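Local coordinates for protein RNA-dependent RNA polymerase (Dera Ghazi Khan orthonairovirus, PDB 6DX2) that carries at its N terminus an ovarian tumour-type cysteine protease domain that acts on ubiquitin conjugates, within a larger protein that probably copies viral RNA, at residues Asp7-Gln12 with Gln23-Asn28; Phe49-Ser54 with Leu112-Ile117; Ile117-Glu120 with Asn126-Thr129; Leu142-Lys145 with His150-Pro153. All coordinates share one frame; numbering follows the deposited sequence.

Interaction 1: Asp7-Gln12 with Gln23-Asn28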
loop_
_atom_site.group_PDB
_atom_site.type_symbol
_atom_site.label_atom_id
_atom_site.label_comp_id
_atom_site.label_asym_id
_atom_site.label_seq_id
_atom_site.Cartn_x
_atom_site.Cartn_y
_atom_site.Cartn_z
ATOM N N ASP A 7 14.360 9.292 2.596
ATOM C CA ASP A 7 13.892 9.613 3.942
ATOM C C ASP A 7 13.852 11.126 4.217
ATOM O O ASP A 7 13.372 11.517 5.290
ATOM C CB ASP A 7 14.747 8.904 5.005
ATOM C CG ASP A 7 14.307 7.455 5.228
ATOM O OD1 ASP A 7 13.434 7.045 4.507
ATOM O OD2 ASP A 7 14.795 6.763 6.129
ATOM N N ASP A 8 14.315 11.961 3.281
ATOM C CA ASP A 8 14.238 13.416 3.417
ATOM C C ASP A 8 13.150 14.036 2.560
ATOM O O ASP A 8 13.138 15.255 2.391
ATOM C CB ASP A 8 15.565 14.053 3.056
ATOM C CG ASP A 8 16.673 13.612 3.958
ATOM O OD1 ASP A 8 16.481 13.627 5.202
ATOM O OD2 ASP A 8 17.726 13.233 3.411
ATOM N N ILE A 9 12.262 13.218 1.985
ATOM C CA ILE A 9 11.148 13.742 1.208
ATOM C C ILE A 9 10.249 14.539 2.132
ATOM O O ILE A 9 10.103 14.212 3.317
ATOM C CB ILE A 9 10.364 12.605 0.531
ATOM C CG1 ILE A 9 11.109 12.105 -0.697
ATOM C CG2 ILE A 9 8.914 13.023 0.105
ATOM C CD1 ILE A 9 10.484 10.836 -1.286
ATOM N N ASN A 10 9.609 15.565 1.558
ATOM C CA ASN A 10 8.625 16.400 2.242
ATOM C C ASN A 10 7.204 15.865 2.016
ATOM O O ASN A 10 6.679 15.876 0.897
ATOM C CB ASN A 10 8.778 17.840 1.766
ATOM C CG ASN A 10 10.108 18.453 2.215
ATOM O OD1 ASN A 10 10.768 17.937 3.134
ATOM N ND2 ASN A 10 10.504 19.551 1.573
ATOM N N TRP A 11 6.577 15.403 3.089
ATOM C CA TRP A 11 5.267 14.769 3.028
ATOM C C TRP A 11 4.239 15.750 3.575
ATOM O O TRP A 11 4.478 16.387 4.600
ATOM C CB TRP A 11 5.254 13.480 3.857
ATOM C CG TRP A 11 6.114 12.411 3.260
ATOM C CD1 TRP A 11 7.389 12.044 3.606
ATOM C CD2 TRP A 11 5.732 11.568 2.186
ATOM N NE1 TRP A 11 7.806 10.999 2.819
ATOM C CE2 TRP A 11 6.795 10.674 1.947
ATOM C CE3 TRP A 11 4.570 11.458 1.449
ATOM C CZ2 TRP A 11 6.756 9.710 0.942
ATOM C CZ3 TRP A 11 4.497 10.466 0.442
ATOM C CH2 TRP A 11 5.609 9.604 0.204
ATOM N N GLN A 12 3.113 15.883 2.896
ATOM C CA GLN A 12 2.136 16.859 3.370
ATOM C C GLN A 12 0.943 16.100 3.924
ATOM O O GLN A 12 0.336 15.309 3.191
ATOM C CB GLN A 12 1.714 17.777 2.219
ATOM C CG GLN A 12 0.766 18.908 2.622
ATOM C CD GLN A 12 1.056 19.485 4.022
ATOM O OE1 GLN A 12 2.171 19.922 4.309
ATOM N NE2 GLN A 12 0.038 19.502 4.883
ATOM N N GLN A 23 6.915 15.494 -4.985
ATOM C CA GLN A 23 8.212 15.067 -5.494
ATOM C C GLN A 23 8.050 14.188 -6.732
ATOM O O GLN A 23 7.194 13.307 -6.781
ATOM C CB GLN A 23 8.949 14.325 -4.368
ATOM C CG GLN A 23 8.945 12.797 -4.425
ATOM C CD GLN A 23 7.549 12.183 -4.438
ATOM O OE1 GLN A 23 6.578 12.827 -4.083
ATOM N NE2 GLN A 23 7.445 10.969 -4.945
ATOM N N ARG A 24 8.808 14.475 -7.779
ATOM C CA ARG A 24 8.723 13.642 -8.965
ATOM C C ARG A 24 10.132 13.244 -9.382
ATOM O O ARG A 24 10.965 14.109 -9.675
ATOM C CB ARG A 24 7.973 14.343 -10.098
ATOM C CG ARG A 24 6.591 14.859 -9.721
ATOM C CD ARG A 24 5.607 13.759 -9.309
ATOM N NE ARG A 24 4.362 14.319 -8.777
ATOM C CZ ARG A 24 3.794 13.968 -7.620
ATOM N NH1 ARG A 24 4.356 13.046 -6.844
ATOM N NH2 ARG A 24 2.659 14.547 -7.236
ATOM N N PHE A 25 10.386 11.933 -9.395
ATOM C CA PHE A 25 11.691 11.357 -9.688
ATOM C C PHE A 25 11.427 9.985 -10.291
ATOM O O PHE A 25 10.293 9.479 -10.249
ATOM C CB PHE A 25 12.557 11.229 -8.425
ATOM C CG PHE A 25 11.922 10.357 -7.366
ATOM C CD1 PHE A 25 10.895 10.845 -6.561
ATOM C CD2 PHE A 25 12.300 9.045 -7.194
ATOM C CE1 PHE A 25 10.327 10.050 -5.602
ATOM C CE2 PHE A 25 11.703 8.250 -6.254
ATOM C CZ PHE A 25 10.733 8.732 -5.465
ATOM N N ASN A 26 12.486 9.327 -10.716
ATOM C CA ASN A 26 12.353 7.972 -11.227
ATOM C C ASN A 26 12.571 6.946 -10.114
ATOM O O ASN A 26 13.651 6.886 -9.510
ATOM C CB ASN A 26 13.300 7.708 -12.391
ATOM C CG ASN A 26 12.901 6.461 -13.108
ATOM O OD1 ASN A 26 13.291 5.381 -12.697
ATOM N ND2 ASN A 26 12.022 6.589 -14.120
ATOM N N LEU A 27 11.541 6.123 -9.885
ATOM C CA LEU A 27 11.587 5.090 -8.856
ATOM C C LEU A 27 12.860 4.269 -8.927
ATOM O O LEU A 27 13.440 3.907 -7.896
ATOM C CB LEU A 27 10.391 4.151 -8.996
ATOM C CG LEU A 27 9.072 4.798 -8.594
ATOM C CD1 LEU A 27 7.959 3.822 -8.843
ATOM C CD2 LEU A 27 9.191 5.241 -7.152
ATOM N N ASN A 28 13.280 3.915 -10.124
ATOM C CA ASN A 28 14.335 2.929 -10.180
ATOM C C ASN A 28 15.718 3.514 -9.971
ATOM O O ASN A 28 16.686 2.762 -10.029
ATOM C CB ASN A 28 14.213 2.177 -11.478
ATOM C CG ASN A 28 12.977 1.271 -11.469
ATOM O OD1 ASN A 28 12.164 1.329 -12.381
ATOM N ND2 ASN A 28 12.822 0.452 -10.391
#

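Interaction 2: Phe49-Ser54 with Leu112-Ile117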
loop_
_atom_site.group_PDB
_atom_site.type_symbol
_atom_site.label_atom_id
_atom_site.label_comp_id
_atom_site.label_asym_id
_atom_site.label_seq_id
_atom_site.Cartn_x
_atom_site.Cartn_y
_atom_site.Cartn_z
ATOM N N PHE A 49 5.239 -10.187 0.104
ATOM C CA PHE A 49 6.655 -10.258 -0.259
ATOM C C PHE A 49 7.496 -9.375 0.648
ATOM O O PHE A 49 8.587 -9.789 1.085
ATOM C CB PHE A 49 6.884 -9.832 -1.712
ATOM C CG PHE A 49 8.351 -9.998 -2.127
ATOM C CD1 PHE A 49 8.865 -11.252 -2.365
ATOM C CD2 PHE A 49 9.202 -8.905 -2.138
ATOM C CE1 PHE A 49 10.227 -11.438 -2.724
ATOM C CE2 PHE A 49 10.550 -9.076 -2.472
ATOM C CZ PHE A 49 11.043 -10.347 -2.765
ATOM N N LEU A 50 7.013 -8.157 0.905
ATOM C CA LEU A 50 7.791 -7.208 1.700
ATOM C C LEU A 50 7.835 -7.585 3.170
ATOM O O LEU A 50 8.837 -7.275 3.843
ATOM C CB LEU A 50 7.245 -5.810 1.519
ATOM C CG LEU A 50 7.507 -5.269 0.105
ATOM C CD1 LEU A 50 6.788 -3.975 -0.069
ATOM C CD2 LEU A 50 9.031 -5.048 -0.175
ATOM N N LEU A 51 6.795 -8.231 3.698
ATOM C CA LEU A 51 6.825 -8.602 5.116
ATOM C C LEU A 51 7.543 -9.924 5.365
ATOM O O LEU A 51 8.241 -10.056 6.376
ATOM C CB LEU A 51 5.422 -8.698 5.680
ATOM C CG LEU A 51 4.637 -7.416 5.620
ATOM C CD1 LEU A 51 3.195 -7.701 6.053
ATOM C CD2 LEU A 51 5.261 -6.327 6.594
ATOM N N PHE A 52 7.434 -10.898 4.450
ATOM C CA PHE A 52 7.888 -12.258 4.683
ATOM C C PHE A 52 8.915 -12.774 3.682
ATOM O O PHE A 52 9.386 -13.901 3.858
ATOM C CB PHE A 52 6.689 -13.239 4.658
ATOM C CG PHE A 52 5.631 -12.917 5.699
ATOM C CD1 PHE A 52 5.795 -13.314 7.012
ATOM C CD2 PHE A 52 4.501 -12.195 5.371
ATOM C CE1 PHE A 52 4.827 -12.970 7.977
ATOM C CE2 PHE A 52 3.515 -11.872 6.343
ATOM C CZ PHE A 52 3.698 -12.249 7.615
ATOM N N GLU A 53 9.235 -12.023 2.620
ATOM C CA GLU A 53 10.080 -12.495 1.517
ATOM C C GLU A 53 9.491 -13.743 0.890
ATOM O O GLU A 53 10.203 -14.633 0.424
ATOM C CB GLU A 53 11.534 -12.730 1.967
ATOM C CG GLU A 53 12.230 -11.464 2.477
ATOM C CD GLU A 53 12.699 -10.487 1.364
ATOM O OE1 GLU A 53 12.815 -9.279 1.670
ATOM O OE2 GLU A 53 12.970 -10.896 0.211
ATOM N N SER A 54 8.166 -13.803 0.874
ATOM C CA SER A 54 7.445 -14.932 0.336
ATOM C C SER A 54 6.052 -14.429 0.001
ATOM O O SER A 54 5.581 -13.461 0.592
ATOM C CB SER A 54 7.381 -16.073 1.349
ATOM O OG SER A 54 6.348 -16.978 1.023
ATOM N N LEU A 112 -1.183 -3.211 11.300
ATOM C CA LEU A 112 0.117 -3.767 11.611
ATOM C C LEU A 112 1.085 -2.737 12.159
ATOM O O LEU A 112 2.232 -3.101 12.465
ATOM C CB LEU A 112 0.716 -4.423 10.330
ATOM C CG LEU A 112 -0.019 -5.669 9.882
ATOM C CD1 LEU A 112 0.737 -6.242 8.657
ATOM C CD2 LEU A 112 -0.116 -6.723 10.993
ATOM N N ASN A 113 0.660 -1.482 12.332
ATOM C CA ASN A 113 1.572 -0.445 12.843
ATOM C C ASN A 113 2.793 -0.351 11.950
ATOM O O ASN A 113 3.956 -0.396 12.387
ATOM C CB ASN A 113 1.968 -0.708 14.296
ATOM C CG ASN A 113 0.869 -0.330 15.218
ATOM O OD1 ASN A 113 -0.005 -1.152 15.538
ATOM N ND2 ASN A 113 0.846 0.944 15.586
ATOM N N ILE A 114 2.514 -0.261 10.666
ATOM C CA ILE A 114 3.552 -0.084 9.682
ATOM C C ILE A 114 3.123 1.086 8.808
ATOM O O ILE A 114 1.997 1.585 8.873
ATOM C CB ILE A 114 3.809 -1.356 8.833
ATOM C CG1 ILE A 114 2.543 -1.745 8.104
ATOM C CG2 ILE A 114 4.306 -2.517 9.729
ATOM C CD1 ILE A 114 2.585 -3.067 7.248
ATOM N N THR A 115 4.069 1.532 8.003
ATOM C CA THR A 115 3.799 2.600 7.058
ATOM C C THR A 115 3.810 1.982 5.681
ATOM O O THR A 115 4.687 1.142 5.388
ATOM C CB THR A 115 4.865 3.696 7.222
ATOM O OG1 THR A 115 4.634 4.340 8.498
ATOM C CG2 THR A 115 4.732 4.811 6.161
ATOM N N ILE A 116 2.850 2.396 4.839
ATOM C CA ILE A 116 2.732 1.882 3.490
ATOM C C ILE A 116 2.673 3.059 2.544
ATOM O O ILE A 116 1.936 4.011 2.795
ATOM C CB ILE A 116 1.494 0.982 3.299
ATOM C CG1 ILE A 116 1.599 -0.227 4.276
ATOM C CG2 ILE A 116 1.366 0.619 1.787
ATOM C CD1 ILE A 116 0.298 -1.111 4.348
ATOM N N ILE A 117 3.466 3.018 1.477
ATOM C CA ILE A 117 3.492 4.120 0.522
ATOM C C ILE A 117 3.091 3.590 -0.838
ATOM O O ILE A 117 3.653 2.593 -1.309
ATOM C CB ILE A 117 4.874 4.781 0.461
ATOM C CG1 ILE A 117 5.212 5.304 1.840
ATOM C CG2 ILE A 117 4.918 5.883 -0.644
ATOM C CD1 ILE A 117 6.692 5.851 1.931
#

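Interaction 3: Ile117-Glu120 with Asn126-Thr129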
loop_
_atom_site.group_PDB
_atom_site.type_symbol
_atom_site.label_atom_id
_atom_site.label_comp_id
_atom_site.label_asym_id
_atom_site.label_seq_id
_atom_site.Cartn_x
_atom_site.Cartn_y
_atom_site.Cartn_z
ATOM N N ILE A 117 3.466 3.018 1.477
ATOM C CA ILE A 117 3.492 4.120 0.522
ATOM C C ILE A 117 3.091 3.590 -0.838
ATOM O O ILE A 117 3.653 2.593 -1.309
ATOM C CB ILE A 117 4.874 4.781 0.461
ATOM C CG1 ILE A 117 5.212 5.304 1.840
ATOM C CG2 ILE A 117 4.918 5.883 -0.644
ATOM C CD1 ILE A 117 6.692 5.851 1.931
ATOM N N LEU A 118 2.115 4.248 -1.462
ATOM C CA LEU A 118 1.696 3.887 -2.807
ATOM C C LEU A 118 2.345 4.883 -3.740
ATOM O O LEU A 118 2.004 6.070 -3.725
ATOM C CB LEU A 118 0.176 3.901 -2.967
ATOM C CG LEU A 118 -0.633 3.083 -1.952
ATOM C CD1 LEU A 118 -2.180 3.036 -2.311
ATOM C CD2 LEU A 118 -0.031 1.687 -1.776
ATOM N N TRP A 119 3.302 4.404 -4.553
ATOM C CA TRP A 119 3.970 5.261 -5.516
ATOM C C TRP A 119 3.274 5.017 -6.847
ATOM O O TRP A 119 3.477 3.979 -7.485
ATOM C CB TRP A 119 5.446 4.890 -5.639
ATOM C CG TRP A 119 6.243 5.011 -4.350
ATOM C CD1 TRP A 119 6.484 4.010 -3.426
ATOM C CD2 TRP A 119 6.908 6.181 -3.859
ATOM N NE1 TRP A 119 7.293 4.478 -2.425
ATOM C CE2 TRP A 119 7.562 5.809 -2.659
ATOM C CE3 TRP A 119 7.029 7.496 -4.326
ATOM C CZ2 TRP A 119 8.266 6.702 -1.873
ATOM C CZ3 TRP A 119 7.779 8.410 -3.532
ATOM C CH2 TRP A 119 8.381 8.004 -2.337
ATOM N N GLU A 120 2.452 5.964 -7.281
ATOM C CA GLU A 120 1.839 5.861 -8.594
ATOM C C GLU A 120 2.827 6.351 -9.629
ATOM O O GLU A 120 3.282 7.504 -9.582
ATOM C CB GLU A 120 0.528 6.638 -8.649
ATOM C CG GLU A 120 -0.606 5.795 -8.027
ATOM C CD GLU A 120 -1.854 6.583 -7.660
ATOM O OE1 GLU A 120 -2.183 6.645 -6.448
ATOM O OE2 GLU A 120 -2.505 7.127 -8.583
ATOM N N ASN A 126 8.246 6.943 -13.663
ATOM C CA ASN A 126 8.302 8.221 -12.975
ATOM C C ASN A 126 7.128 8.327 -12.011
ATOM O O ASN A 126 5.992 7.970 -12.357
ATOM C CB ASN A 126 8.246 9.358 -13.977
ATOM C CG ASN A 126 9.388 9.298 -14.963
ATOM O OD1 ASN A 126 10.550 9.268 -14.564
ATOM N ND2 ASN A 126 9.068 9.242 -16.249
ATOM N N VAL A 127 7.404 8.820 -10.794
ATOM C CA VAL A 127 6.327 9.067 -9.844
ATOM C C VAL A 127 5.360 10.081 -10.428
ATOM O O VAL A 127 5.771 11.123 -10.971
ATOM C CB VAL A 127 6.860 9.567 -8.494
ATOM C CG1 VAL A 127 5.672 9.802 -7.551
ATOM C CG2 VAL A 127 7.730 8.529 -7.875
ATOM N N VAL A 128 4.066 9.762 -10.341
ATOM C CA VAL A 128 3.001 10.697 -10.677
ATOM C C VAL A 128 2.289 11.188 -9.426
ATOM O O VAL A 128 1.946 12.363 -9.324
ATOM C CB VAL A 128 1.996 10.073 -11.673
ATOM C CG1 VAL A 128 1.081 11.160 -12.228
ATOM C CG2 VAL A 128 2.742 9.461 -12.826
ATOM N N THR A 129 2.061 10.299 -8.465
ATOM C CA THR A 129 1.528 10.661 -7.164
ATOM C C THR A 129 2.212 9.764 -6.139
ATOM O O THR A 129 2.517 8.606 -6.434
ATOM C CB THR A 129 -0.011 10.474 -7.074
ATOM O OG1 THR A 129 -0.320 9.084 -6.974
ATOM C CG2 THR A 129 -0.754 11.025 -8.282
HETATM O O HOH W 1 -0.356 7.459 -4.709
#

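Interaction 4: Leu142-Lys145 with His150-Pro153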
loop_
_atom_site.group_PDB
_atom_site.type_symbol
_atom_site.label_atom_id
_atom_site.label_comp_id
_atom_site.label_asym_id
_atom_site.label_seq_id
_atom_site.Cartn_x
_atom_site.Cartn_y
_atom_site.Cartn_z
ATOM N N LEU A 142 6.514 -0.164 3.697
ATOM C CA LEU A 142 6.248 -1.031 2.542
ATOM C C LEU A 142 5.976 -0.111 1.363
ATOM O O LEU A 142 4.915 0.523 1.287
ATOM C CB LEU A 142 5.091 -1.983 2.779
ATOM C CG LEU A 142 4.978 -2.797 4.056
ATOM C CD1 LEU A 142 3.946 -3.926 3.833
ATOM C CD2 LEU A 142 6.208 -3.370 4.527
ATOM N N ASN A 143 6.917 -0.097 0.437
ATOM C CA ASN A 143 6.879 0.750 -0.743
ATOM C C ASN A 143 6.287 -0.067 -1.865
ATOM O O ASN A 143 6.896 -1.061 -2.262
ATOM C CB ASN A 143 8.284 1.222 -1.090
ATOM C CG ASN A 143 8.781 2.208 -0.057
ATOM O OD1 ASN A 143 8.263 3.306 -0.002
ATOM N ND2 ASN A 143 9.596 1.748 0.893
ATOM N N LEU A 144 5.175 0.415 -2.428
ATOM C CA LEU A 144 4.472 -0.295 -3.496
ATOM C C LEU A 144 4.461 0.576 -4.722
ATOM O O LEU A 144 4.160 1.777 -4.619
ATOM C CB LEU A 144 2.997 -0.577 -3.058
ATOM C CG LEU A 144 2.882 -1.445 -1.800
ATOM C CD1 LEU A 144 1.406 -1.654 -1.519
ATOM C CD2 LEU A 144 3.584 -2.825 -1.962
ATOM N N LYS A 145 4.766 -0.034 -5.862
ATOM C CA LYS A 145 4.706 0.641 -7.137
ATOM C C LYS A 145 3.393 0.308 -7.794
ATOM O O LYS A 145 3.089 -0.871 -8.038
ATOM C CB LYS A 145 5.861 0.225 -8.035
ATOM C CG LYS A 145 5.921 0.971 -9.369
ATOM C CD LYS A 145 7.166 0.541 -10.181
ATOM C CE LYS A 145 6.892 -0.748 -10.923
ATOM N NZ LYS A 145 8.140 -1.298 -11.519
ATOM N N HIS A 150 -1.059 -2.584 -12.203
ATOM C CA HIS A 150 -0.509 -3.642 -11.383
ATOM C C HIS A 150 0.303 -3.049 -10.245
ATOM O O HIS A 150 0.687 -1.882 -10.268
ATOM C CB HIS A 150 0.329 -4.609 -12.246
ATOM C CG HIS A 150 -0.511 -5.412 -13.194
ATOM N ND1 HIS A 150 -0.648 -5.088 -14.528
ATOM C CD2 HIS A 150 -1.279 -6.516 -12.994
ATOM C CE1 HIS A 150 -1.450 -5.962 -15.112
ATOM N NE2 HIS A 150 -1.846 -6.839 -14.204
ATOM N N ILE A 151 0.424 -3.821 -9.181
ATOM C CA ILE A 151 1.172 -3.435 -8.008
ATOM C C ILE A 151 2.349 -4.369 -7.910
ATOM O O ILE A 151 2.206 -5.595 -8.069
ATOM C CB ILE A 151 0.311 -3.478 -6.731
ATOM C CG1 ILE A 151 -0.759 -2.406 -6.828
ATOM C CG2 ILE A 151 1.188 -3.354 -5.446
ATOM C CD1 ILE A 151 -1.532 -2.273 -5.614
ATOM N N GLU A 152 3.524 -3.784 -7.683
ATOM C CA GLU A 152 4.737 -4.536 -7.431
ATOM C C GLU A 152 5.418 -4.009 -6.172
ATOM O O GLU A 152 5.335 -2.815 -5.852
ATOM C CB GLU A 152 5.693 -4.434 -8.624
ATOM C CG GLU A 152 5.004 -4.675 -9.985
ATOM C CD GLU A 152 4.480 -6.108 -10.190
ATOM O OE1 GLU A 152 4.940 -7.019 -9.463
ATOM O OE2 GLU A 152 3.623 -6.317 -11.105
ATOM N N PRO A 153 6.057 -4.875 -5.413
ATOM C CA PRO A 153 6.864 -4.395 -4.275
ATOM C C PRO A 153 8.128 -3.667 -4.739
ATOM O O PRO A 153 8.719 -4.023 -5.750
ATOM C CB PRO A 153 7.212 -5.701 -3.532
ATOM C CG PRO A 153 6.957 -6.799 -4.482
ATOM C CD PRO A 153 6.184 -6.324 -5.645
#

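Interaction 1: Asp7-Gln12 with Gln23-Asn28
Ile-9 meets both Gln-23 and Phe-25 through a single methyl, CD1. With chi2 at 171° the ethyl arm is stretched out, carrying CD1 away from its own backbone; it comes to rest 4.0 Å from CG of Gln-23. The same CD1 lies 4.4 Å from CE1 of Phe-25, approaching that ring at a slant. Trp-119 backs this cluster and makes it the tighter side of the contact, touching Ile-9, Gln-23 and Phe-25, and its ring meets that of Phe-25 nearly at right angles. Within the segments, CG of Gln-23 sits in the ring plane at the edge of Phe-25, while CG2 of Ile-9 rests over one face of the Trp-11 indole near its rim.

Away from this patch the two segments separate. Asp-8, Asn-10 and Arg-24 are exposed and do not cross the interface; Arg-24 NH1 bonds to Ser-21 O, with a weak second bond to the carbonyl O of Gln-23. Further along, Asn-26 closes an Asx turn, its OD1 accepting from the backbone N of Asn-28 at 3.0 Å.

The loop before strand 12-13 thus meets the loop between strands 18-21 and 31-33 at the surface of the OTU-type domain. No hydrogen bond spans the segments and the shared buried surface is only 118 Å². The chemistry is therefore purely van der Waals, a small, non-directional apolar touch between the two loops.

Interaction 2: Phe49-Ser54 with Leu112-Ile117
Leu-51 reaches across with both of its methyls, each overlapping a different partner. CD1 lies 3.9 Å from CD1 of Leu-112, the two leucine side chains meeting at a slant, and CD2 lies 4.3 Å from CD1 of Ile-114. The forked end of Leu-51 is thus divided between Leu-112, beside the end of helix 102-112, and Ile-114 of the loop that follows. An extended CG1–CD1 arm (chi2 -177°) carries CD1 of Ile-114 toward the leucine across a separation of 10.2 Å between the CA atoms of Leu-51 and Ile-114.

Both sides of the contact stand at helix ends. Leu-51 belongs to the last turn of helix 42-52, where Glu-53 N donates to Phe-49 O at 2.8 Å before Glu-53 leaves helical geometry with a positive phi of 57°. Asn-113, also of positive phi, breaks the chain away from helix 102-112 between the two partners of Leu-51. Leu-142 of the adjoining strand touches both Leu-51 and Ile-114, extending the apolar patch onto the sheet. With 88 Å² buried and no polar bond across it, this is modest apolar packing at the molecular surface, consistent with the alpha/beta OTU fold, in which helices pack beside a central sheet.

Interaction 3: Ile117-Glu120 with Asn126-Thr129
Glu-120 and Thr-129 lie opposite each other on adjacent strands, and the glutamate side chain passes along the threonine hydroxyl. Starting at CB, the chain is 3.1 Å from Thr-129 OG1. Next comes CG, set anti to its own carbonyl carbon (chi1 -81°), which runs on past the same oxygen. CD then lies 3.0 Å from OG1, closer than either carboxylate oxygen, and neither OE1 nor OE2 has the angle for a direct hydrogen bond to it. At the tip, a water replaces that bond: it donates to Glu-120 OE1 at 2.7 Å and accepts from Thr-129 OG1 at 2.8 Å. Its other proton goes to Leu-118 O, 2.9 Å away, so one water joins the carboxylate and a backbone carbonyl of its own strand to the hydroxyl across the hairpin.

The backbone of the same pair belongs to the beta hairpin of strands 116-121 and 127-133, which carries a classic beta bulge, in which Val-128 and Thr-129 together face Glu-120. The evidence is in the backbone bonds: Glu-120 N donates to Thr-129 O at 2.8 Å (146°), while Glu-120 O receives Thr-129 N at 3.2 Å (159°). Val-128 N also points at Glu-120 O, although that approach is so short that its exact length is doubtful.

Before the bulge, Val-127 turns its CG2 to CE3 of Trp-119 at 3.8 Å, meeting the indole obliquely. CG2 of Ile-117 lies over one face of that indole, toward the rim, and the ring's NE1 is fixed by a hydrogen bond to Asn-143 OD1.

Interaction 4: Leu142-Lys145 with His150-Pro153
A beta hairpin joins strands 142-147 and 150-156, and Lys-145 with Glu-152 form its antiparallel hydrogen-bonded pair here. Lys-145 N donates to Glu-152 O at 2.8 Å in an almost straight bond (173°), and Glu-152 N returns one to Lys-145 O at 3.0 Å. Both carbonyl oxygens also receive a CA-H contact: Ile-151 CA lies 3.2 Å from Lys-145 O, and Leu-144 CA lies 3.6 Å from Glu-152 O.

The side chains alternate between faces. On one, Leu-144 pairs with Pro-153 in a non-hydrogen-bonded position, which suits a proline because its ring nitrogen has no hydrogen to donate; CD2 of Leu-144 is 4.3 Å from CA of Pro-153. CB of Leu-144 also meets CG2 of Ile-151 at 4.1 Å, and Phe-43 and Ser-46 of helix 42-52 cover this apolar side.

On the other face, the methylenes of Lys-145 and Glu-152 come near each other, CE to CG at 4.5 Å, but the charges diverge. The lysine runs out extended and then bends at chi3 (82°), leaving NZ 6.8 Å from Glu-152 OE2. NZ instead forms a salt bridge with Glu-125, while Glu-152 OE1 accepts from Val-36 N, so each charge has a partner on a different loop. The short segments run at 143° between their directions, antiparallel with the usual strand twist. Such a twisted hairpin, with a helix packed on its apolar face, fits the central sheet of the OTU-type alpha/beta domain.

From the N terminus, interaction 1 closes the loop holding strands 12-13 and 18-21, uniting the segments before and after them at the edge of the sheet. Interaction 2 makes the longest closure, bringing the end of helix 42-52 to the connection between helix 102-112 and strand 116-121 around a largely helical excursion. Interaction 3 begins on Ile-117, where interaction 2 ends, and closes the hairpin to strand 127-133. Interaction 4 closes the next hairpin, 142-147 with 150-156. The closures follow in series; none nests in or crosses another. Strand 116-121, between strands 127-133 and 142-147, ties interactions 2, 3 and 4 together, while Phe-25 O bonds to Val-127 N, joining interaction 1 to interaction 3.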